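Local coordinates for SusD superfamily protein (PDB 3MYV) that probably binds polysaccharide at the bacterial outer membrane, as a member of the SusD family of glycan-capturing proteins, at residues Gly296-Glu301 against Lys314-Asp319; Asp46-Ser51 against Glu390-Gly395; Ala236-Glu241 against Asn328-Arg333. One frame throughout, in Å; residues are numbered along the deposited sequence. Where two conformers were deposited one is given.

Contact 1 of 3, residues Gly296-Glu301 against Lys314-Asp319; sequences GHLLEE and KLRGTD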
# COMPACT_ATOMS: atom_id res chain seq x y z
N GLY A 296 -16.38 -6.42 -10.96
CA GLY A 296 -16.91 -5.51 -11.97
C GLY A 296 -18.09 -4.68 -11.53
O GLY A 296 -18.33 -3.63 -12.09
N HIS A 297 -18.80 -5.14 -10.50
CA HIS A 297 -19.93 -4.40 -9.98
C HIS A 297 -19.53 -3.14 -9.21
O HIS A 297 -20.40 -2.32 -8.87
CB HIS A 297 -20.80 -5.29 -9.07
CG HIS A 297 -21.22 -6.57 -9.71
ND1 HIS A 297 -21.89 -7.56 -9.01
CD2 HIS A 297 -21.07 -7.04 -10.97
CE1 HIS A 297 -22.14 -8.57 -9.81
NE2 HIS A 297 -21.66 -8.29 -11.01
N LEU A 298 -18.23 -2.99 -8.94
CA LEU A 298 -17.69 -1.74 -8.39
C LEU A 298 -17.41 -0.68 -9.46
O LEU A 298 -17.00 0.41 -9.13
CB LEU A 298 -16.38 -2.03 -7.61
CG LEU A 298 -16.45 -2.99 -6.42
CD1 LEU A 298 -15.10 -3.08 -5.72
CD2 LEU A 298 -17.53 -2.55 -5.40
N LEU A 299 -17.61 -0.99 -10.74
CA LEU A 299 -17.39 -0.01 -11.79
C LEU A 299 -18.67 0.71 -12.12
O LEU A 299 -19.71 0.09 -12.19
CB LEU A 299 -16.85 -0.67 -13.05
CG LEU A 299 -15.52 -1.41 -12.93
CD1 LEU A 299 -15.10 -1.99 -14.32
CD2 LEU A 299 -14.45 -0.49 -12.34
N GLU A 300 -18.56 2.01 -12.41
CA GLU A 300 -19.70 2.82 -12.76
C GLU A 300 -19.45 3.54 -14.07
O GLU A 300 -18.43 4.21 -14.23
CB GLU A 300 -19.94 3.87 -11.69
CG GLU A 300 -20.52 3.27 -10.42
CD GLU A 300 -21.95 2.77 -10.61
OE1 GLU A 300 -22.65 3.30 -11.51
OE2 GLU A 300 -22.35 1.83 -9.87
N GLU A 301 -20.38 3.38 -15.00
CA GLU A 301 -20.22 3.93 -16.34
C GLU A 301 -20.66 5.39 -16.38
O GLU A 301 -21.67 5.76 -15.80
CB GLU A 301 -21.06 3.13 -17.34
CG GLU A 301 -20.81 3.48 -18.78
CD GLU A 301 -21.86 2.90 -19.73
OE1 GLU A 301 -22.13 1.68 -19.67
OE2 GLU A 301 -22.39 3.67 -20.55
N LYS A 314 -15.27 1.92 -5.37
CA LYS A 314 -14.82 1.02 -4.34
C LYS A 314 -14.92 1.65 -2.95
O LYS A 314 -15.03 0.93 -1.97
CB LYS A 314 -13.40 0.51 -4.65
CG LYS A 314 -12.81 -0.37 -3.59
CD LYS A 314 -11.49 -1.00 -4.02
CE LYS A 314 -11.64 -2.37 -4.58
NZ LYS A 314 -10.32 -3.09 -4.94
N LEU A 315 -14.90 2.97 -2.85
CA LEU A 315 -15.10 3.62 -1.57
C LEU A 315 -16.52 4.16 -1.56
O LEU A 315 -16.83 5.25 -2.08
CB LEU A 315 -14.03 4.72 -1.37
CG LEU A 315 -12.59 4.16 -1.34
CD1 LEU A 315 -11.87 4.20 -2.74
CD2 LEU A 315 -11.74 4.90 -0.34
N ARG A 316 -17.40 3.36 -0.97
CA ARG A 316 -18.83 3.50 -1.23
C ARG A 316 -19.52 4.22 -0.06
O ARG A 316 -19.43 3.80 1.08
CB ARG A 316 -19.45 2.11 -1.45
CG ARG A 316 -18.85 1.35 -2.65
CD ARG A 316 -19.48 -0.04 -2.87
NE ARG A 316 -20.83 0.02 -3.44
CZ ARG A 316 -21.10 0.07 -4.74
NH1 ARG A 316 -20.12 0.07 -5.66
NH2 ARG A 316 -22.38 0.09 -5.14
N GLY A 317 -20.23 5.30 -0.37
CA GLY A 317 -21.00 6.01 0.63
C GLY A 317 -22.40 5.43 0.67
O GLY A 317 -22.66 4.41 0.05
N THR A 318 -23.29 6.09 1.39
CA THR A 318 -24.69 5.67 1.47
C THR A 318 -25.56 6.11 0.30
O THR A 318 -26.66 5.60 0.14
CB THR A 318 -25.33 6.18 2.76
OG1 THR A 318 -25.31 7.61 2.75
CG2 THR A 318 -24.56 5.68 3.98
N ASP A 319 -25.07 7.05 -0.52
CA ASP A 319 -25.79 7.55 -1.70
C ASP A 319 -24.91 7.53 -2.95
O ASP A 319 -23.82 8.15 -2.95
CB ASP A 319 -26.28 8.98 -1.42
CG ASP A 319 -27.13 9.58 -2.57
OD1 ASP A 319 -27.86 8.81 -3.23
OD2 ASP A 319 -27.08 10.82 -2.82
O HOH W 1 -20.59 0.24 -8.33
O HOH W 2 -23.98 1.07 -7.65
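Leu298 reaches across to Lys314 and Arg316 with its two methyl groups divided between them, and this fork makes up the tight half of the contact. CD1 lies against the aliphatic run of the lysine, 3.7 Å from CE of Lys314 and a little farther from its CB and CG. The other methyl takes the arginine: CD2 of Leu298 is 3.7 Å from NH1 of Arg316, approaching the guanidinium at a slant. Lys314 starts out extended, CG opposite the backbone N (chi1 177°), and then bends at chi3 (-96°), bringing CE back to the leucine methyl while NZ turns off to a salt bridge with Glu394 and a hydrogen bond to the carbonyl O of Val392. The other half is wet. Glu300 and Arg316 carry opposite charges, yet OE2 of Glu300 stays 5.0 Å from NH2 of Arg316, and two waters bridge the interval. The first donates to His297 O (2.6 Å) and to Glu300 OE2 and accepts from Arg316 NH1 (2.7 Å), lying in the guanidinium plane; the second accepts from NH2 of Arg316 and donates to OE2 of Glu300. NH1 also bonds to the carbonyl O of Tyr313, which, with the water in its plane, is likely to limit the rotation of the guanidinium. In the fold, the contact sets the 3-10 turn leading into strand 299-304 against the loop that follows strand 307-312, just beyond the end of this antiparallel hairpin. The chemistry implies a methyl fork packed on the lysine's alkyl chain and the arginine head, beside opposite charges whose attraction is probably softened by the water between them.

Contact 2 of 3, residues Asp46-Ser51 against Glu390-Gly395; sequences DDMQSS and ELVGEG. With EDO (1,2-ethanediol), chain I.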
# COMPACT_ATOMS: atom_id res chain seq x y z
N ASP A 46 -1.45 0.32 -15.02
CA ASP A 46 -2.22 0.26 -16.27
C ASP A 46 -3.73 0.17 -16.06
O ASP A 46 -4.51 0.12 -17.04
CB ASP A 46 -1.74 -0.93 -17.11
CG ASP A 46 -1.89 -2.25 -16.40
OD1 ASP A 46 -2.20 -2.24 -15.20
OD2 ASP A 46 -1.70 -3.30 -17.05
N ASP A 47 -4.17 0.15 -14.80
CA ASP A 47 -5.60 -0.10 -14.48
C ASP A 47 -6.40 1.11 -14.06
O ASP A 47 -7.65 1.07 -14.09
CB ASP A 47 -5.72 -1.16 -13.39
CG ASP A 47 -5.33 -2.55 -13.88
OD1 ASP A 47 -5.60 -2.85 -15.07
OD2 ASP A 47 -4.79 -3.34 -13.06
N MSE A 48 -5.71 2.18 -13.66
CA MSE A 48 -6.34 3.47 -13.38
C MSE A 48 -5.58 4.58 -14.04
O MSE A 48 -4.38 4.45 -14.27
CB MSE A 48 -6.40 3.74 -11.88
CG MSE A 48 -7.18 2.70 -11.09
SE MSE A 48 -7.85 3.29 -9.36
CE MSE A 48 -9.36 4.32 -9.96
N GLN A 49 -6.30 5.65 -14.38
CA GLN A 49 -5.69 6.80 -15.00
C GLN A 49 -6.32 8.08 -14.47
O GLN A 49 -7.43 8.08 -13.90
CB GLN A 49 -5.84 6.71 -16.53
CG GLN A 49 -7.30 6.81 -17.00
CD GLN A 49 -7.40 7.08 -18.47
OE1 GLN A 49 -7.33 6.17 -19.29
NE2 GLN A 49 -7.60 8.33 -18.81
N SER A 50 -5.62 9.17 -14.67
CA SER A 50 -6.15 10.50 -14.40
C SER A 50 -7.25 10.92 -15.36
O SER A 50 -7.32 10.49 -16.51
CB SER A 50 -4.99 11.53 -14.49
OG SER A 50 -5.43 12.82 -14.12
N SER A 51 -8.13 11.79 -14.88
CA SER A 51 -9.00 12.56 -15.74
C SER A 51 -8.19 13.80 -16.16
O SER A 51 -6.99 13.88 -15.88
CB SER A 51 -10.24 13.00 -14.98
OG SER A 51 -9.87 13.84 -13.90
N GLU A 390 -8.35 -7.78 -8.15
CA GLU A 390 -8.71 -7.72 -6.74
C GLU A 390 -8.34 -6.41 -6.06
O GLU A 390 -9.07 -5.94 -5.21
CB GLU A 390 -8.02 -8.85 -5.99
CG GLU A 390 -8.43 -8.97 -4.52
CD GLU A 390 -9.92 -9.25 -4.34
OE1 GLU A 390 -10.46 -10.16 -5.03
OE2 GLU A 390 -10.56 -8.56 -3.50
N LEU A 391 -7.19 -5.85 -6.42
CA LEU A 391 -6.57 -4.79 -5.60
C LEU A 391 -6.60 -3.41 -6.27
O LEU A 391 -5.95 -2.48 -5.79
CB LEU A 391 -5.12 -5.19 -5.22
CG LEU A 391 -4.98 -6.46 -4.38
CD1 LEU A 391 -3.49 -6.89 -4.24
CD2 LEU A 391 -5.60 -6.28 -3.00
N VAL A 392 -7.40 -3.27 -7.34
CA VAL A 392 -7.59 -1.99 -8.00
C VAL A 392 -8.04 -0.93 -6.98
O VAL A 392 -8.91 -1.18 -6.13
CB VAL A 392 -8.58 -2.08 -9.19
CG1 VAL A 392 -10.07 -2.27 -8.71
CG2 VAL A 392 -8.44 -0.85 -10.10
N GLY A 393 -7.41 0.24 -7.03
CA GLY A 393 -7.79 1.31 -6.09
C GLY A 393 -7.08 1.25 -4.74
O GLY A 393 -7.30 2.14 -3.91
N GLU A 394 -6.29 0.19 -4.51
CA GLU A 394 -5.68 -0.08 -3.20
C GLU A 394 -4.17 0.16 -3.22
O GLU A 394 -3.46 -0.12 -2.24
CB GLU A 394 -6.02 -1.50 -2.71
CG GLU A 394 -7.48 -1.66 -2.36
CD GLU A 394 -7.85 -3.10 -2.06
OE1 GLU A 394 -7.41 -3.59 -1.00
OE2 GLU A 394 -8.58 -3.73 -2.86
N GLY A 395 -3.66 0.68 -4.33
CA GLY A 395 -2.29 1.19 -4.35
C GLY A 395 -1.20 0.18 -4.65
O GLY A 395 -0.05 0.39 -4.24
C1 EDO I . -0.93 0.57 0.02
O1 EDO I . -0.37 0.02 -1.17
C2 EDO I . -0.74 -0.39 1.20
O2 EDO I . 0.59 -0.25 1.81
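Asp47 and Met48 are the two residues of 46-51 that meet the turn after helix 380-391, and they do so one after the other. Asp47 comes first and only grazes it: its CB is 4.3 Å from CG2 of Val392, while its carboxylate is spent on other partners, OD1 in a salt bridge with Lys282 and OD2 in a hydrogen bond with Ser388. Met48, deposited as selenomethionine, is next and carries most of the contact. Its CG packs on CG2 of Val392 at 3.9 Å, the two side chains crossing at about a right angle. That valine methyl stands opposite its own backbone N, a position that turns it to Met48 CG. Beyond CG the methionine bends at chi3 (78°), and SE settles by the backbone of Gly393, 3.8 Å from its CA. That glycine belongs to a type II turn from Leu391 to Glu394, closed by the bond from Glu394 N to Leu391 O (3.0 Å); with its positive phi (86°), a side chain would collide with the carbonyl O of Val392. Past Met48 the strand pairs with strand 277-279, Gln49 bonding by its backbone to Phe278, and the side chains of Gln49 and Ser50 lie on Tyr61. The contact thus joins strand 48-50 to the C-terminal end of helix 380-391. With no hydrogen bond crossing between them, the segments meet through buried van der Waals contacts alone; the turn is closed by its own backbone bond, and the carboxylate of Asp47 is satisfied by Lys282 and Ser388, outside both segments.

Contact 3 of 3, residues Ala236-Glu241 against Asn328-Arg333; sequences AAWSVE and NNVVLR. With EDO (1,2-ethanediol), chain H; EDO (1,2-ethanediol), chain E.
An indole standing edge-on above a guanidinium is the striking feature here: Trp238 points the rim of its six-membered ring at the flat face of Arg333, with the two planes 85° apart. CZ2 of Trp238 lies over the centre of the guanidinium, 3.7 Å from CZ of Arg333, while CH2 of the same ring is equally close to NE. This is not the face-to-face stacking of a classic cation-pi pair, since the arginine meets the ring edge and not its pi face. Arg333 leaves the backbone with CG between N and the carbonyl carbon (chi1 70°) and then runs extended to NE, which carries its head up to the tryptophan. Salt bridges from NE to Glu394, NH2 to Glu390 and NH1 to Glu247 probably fix the orientation of that head. Farther round the ring, CZ3 of Trp238 packs on CG2 of Val330 at 3.9 Å, though this holds for one of two valine conformers and is less certain. One indole face is covered by a 1,2-ethanediol, probably from the crystallisation liquor: its C2 is 3.5 Å from CE3 of Trp238, and its O2 donates to Ala237 O (2.8 Å). A second diol sits on the strand, taking a bond from Val330 N to its O2 (3.0 Å) and giving one from its O1 to Val330 O (2.7 Å). With Trp238 cut back to an alanine, the covered face of the Arg333 guanidinium would probably lose its aromatic neighbour and a gap open beside it. The contact joins the loop before strand 248-252 to strand 329-333, that strand's antiparallel partner. Chemically, a buried arginine has its charge probably balanced by three carboxylates and one face covered by an aromatic edge.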
# COMPACT_ATOMS: atom_id res chain seq x y z
N ALA A 236 -21.10 -4.91 -0.80
CA ALA A 236 -21.50 -4.28 0.48
C ALA A 236 -20.35 -4.13 1.48
O ALA A 236 -20.41 -3.30 2.41
CB ALA A 236 -22.69 -5.07 1.13
N ALA A 237 -19.30 -4.95 1.32
CA ALA A 237 -18.15 -4.92 2.22
C ALA A 237 -17.31 -3.65 2.05
O ALA A 237 -16.50 -3.31 2.93
CB ALA A 237 -17.27 -6.19 2.02
N TRP A 238 -17.52 -2.94 0.94
CA TRP A 238 -16.81 -1.69 0.64
C TRP A 238 -17.55 -0.44 1.07
O TRP A 238 -17.09 0.67 0.78
CB TRP A 238 -16.45 -1.63 -0.86
CG TRP A 238 -15.44 -2.64 -1.20
CD1 TRP A 238 -15.66 -3.86 -1.77
CD2 TRP A 238 -14.04 -2.59 -0.90
NE1 TRP A 238 -14.47 -4.55 -1.89
CE2 TRP A 238 -13.47 -3.79 -1.35
CE3 TRP A 238 -13.21 -1.62 -0.31
CZ2 TRP A 238 -12.11 -4.06 -1.21
CZ3 TRP A 238 -11.87 -1.89 -0.18
CH2 TRP A 238 -11.33 -3.09 -0.63
N SER A 239 -18.65 -0.61 1.81
CA SER A 239 -19.45 0.49 2.27
C SER A 239 -18.91 1.14 3.54
O SER A 239 -18.39 0.46 4.44
CB SER A 239 -20.88 0.01 2.56
OG SER A 239 -21.68 1.06 3.09
N VAL A 240 -19.16 2.44 3.66
CA VAL A 240 -18.96 3.17 4.91
C VAL A 240 -19.78 2.60 6.05
O VAL A 240 -19.50 2.89 7.21
CB VAL A 240 -19.29 4.68 4.77
CG1 VAL A 240 -18.39 5.34 3.74
CG2 VAL A 240 -20.78 4.90 4.42
N GLU A 241 -20.81 1.83 5.73
CA GLU A 241 -21.61 1.17 6.76
C GLU A 241 -21.02 -0.16 7.19
O GLU A 241 -21.60 -0.83 8.02
CB GLU A 241 -23.05 0.97 6.25
CG GLU A 241 -23.71 2.26 5.78
CD GLU A 241 -25.19 2.12 5.47
OE1 GLU A 241 -25.56 1.30 4.61
OE2 GLU A 241 -25.99 2.86 6.09
N ASN A 328 -12.83 5.08 4.93
CA ASN A 328 -11.58 4.53 5.42
C ASN A 328 -10.79 3.92 4.25
O ASN A 328 -11.36 3.36 3.32
CB ASN A 328 -11.88 3.44 6.46
CG ASN A 328 -12.45 3.97 7.76
OD1 ASN A 328 -12.82 5.16 7.86
ND2 ASN A 328 -12.53 3.09 8.79
N ASN A 329 -9.47 4.03 4.29
CA ASN A 329 -8.63 3.44 3.25
C ASN A 329 -7.98 2.19 3.81
O ASN A 329 -7.27 2.23 4.83
CB ASN A 329 -7.56 4.42 2.79
CG ASN A 329 -8.14 5.69 2.20
OD1 ASN A 329 -9.24 5.70 1.61
ND2 ASN A 329 -7.41 6.79 2.35
N VAL A 330 -8.29 1.07 3.20
CA VAL A 330 -7.69 -0.22 3.54
C VAL A 330 -6.21 -0.20 3.22
O VAL A 330 -5.83 0.20 2.12
CB VAL A 330 -8.29 -1.36 2.72
CG1 VAL A 330 -7.47 -2.66 2.93
CG2 VAL A 330 -9.71 -1.57 3.09
N VAL A 331 -5.38 -0.68 4.15
CA VAL A 331 -3.94 -0.78 3.96
C VAL A 331 -3.48 -2.25 3.90
O VAL A 331 -2.64 -2.60 3.07
CB VAL A 331 -3.22 -0.03 5.10
CG1 VAL A 331 -1.67 -0.13 4.99
CG2 VAL A 331 -3.62 1.47 5.12
N LEU A 332 -4.02 -3.10 4.77
CA LEU A 332 -3.72 -4.53 4.81
C LEU A 332 -5.01 -5.31 5.03
O LEU A 332 -5.67 -5.17 6.06
CB LEU A 332 -2.73 -4.82 5.95
CG LEU A 332 -1.35 -4.17 5.88
CD1 LEU A 332 -0.76 -4.02 7.31
CD2 LEU A 332 -0.43 -4.99 4.96
N ARG A 333 -5.36 -6.13 4.04
CA ARG A 333 -6.51 -7.02 4.16
C ARG A 333 -6.21 -8.44 3.74
O ARG A 333 -5.23 -8.72 3.03
CB ARG A 333 -7.74 -6.47 3.42
CG ARG A 333 -7.66 -6.48 1.90
CD ARG A 333 -8.96 -5.94 1.31
NE ARG A 333 -8.86 -5.79 -0.15
CZ ARG A 333 -9.47 -6.58 -1.03
NH1 ARG A 333 -10.21 -7.61 -0.62
NH2 ARG A 333 -9.34 -6.35 -2.33
C1 EDO H . -12.07 -4.25 2.77
O1 EDO H . -11.97 -4.63 4.14
C2 EDO H . -13.49 -3.81 2.43
O2 EDO H . -13.80 -2.63 3.16
C1 EDO E . -7.81 2.05 -0.51
O1 EDO E . -7.00 0.89 -0.26
C2 EDO E . -9.28 1.65 -0.62
O2 EDO E . -9.80 1.34 0.68

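Read from the N terminus, the chain first passes 46-51, which waits more than 300 residues for 390-395, so contact 2 closes the longest loop. Within that span, 236-241 meets 328-333 to close the loop of contact 3, and inside this in turn 296-301 and 314-319 close the short hairpin loop of contact 1. The three are therefore nested and none cross. They also touch one another: backbone bonds link Arg316 of contact 1 to Trp238 and Val240 of contact 3, while Glu394 of contact 2 pairs with both Lys314 and Arg333. Strand 48-50, two further antiparallel pairs and the end of helix 380-391 are thereby drawn together.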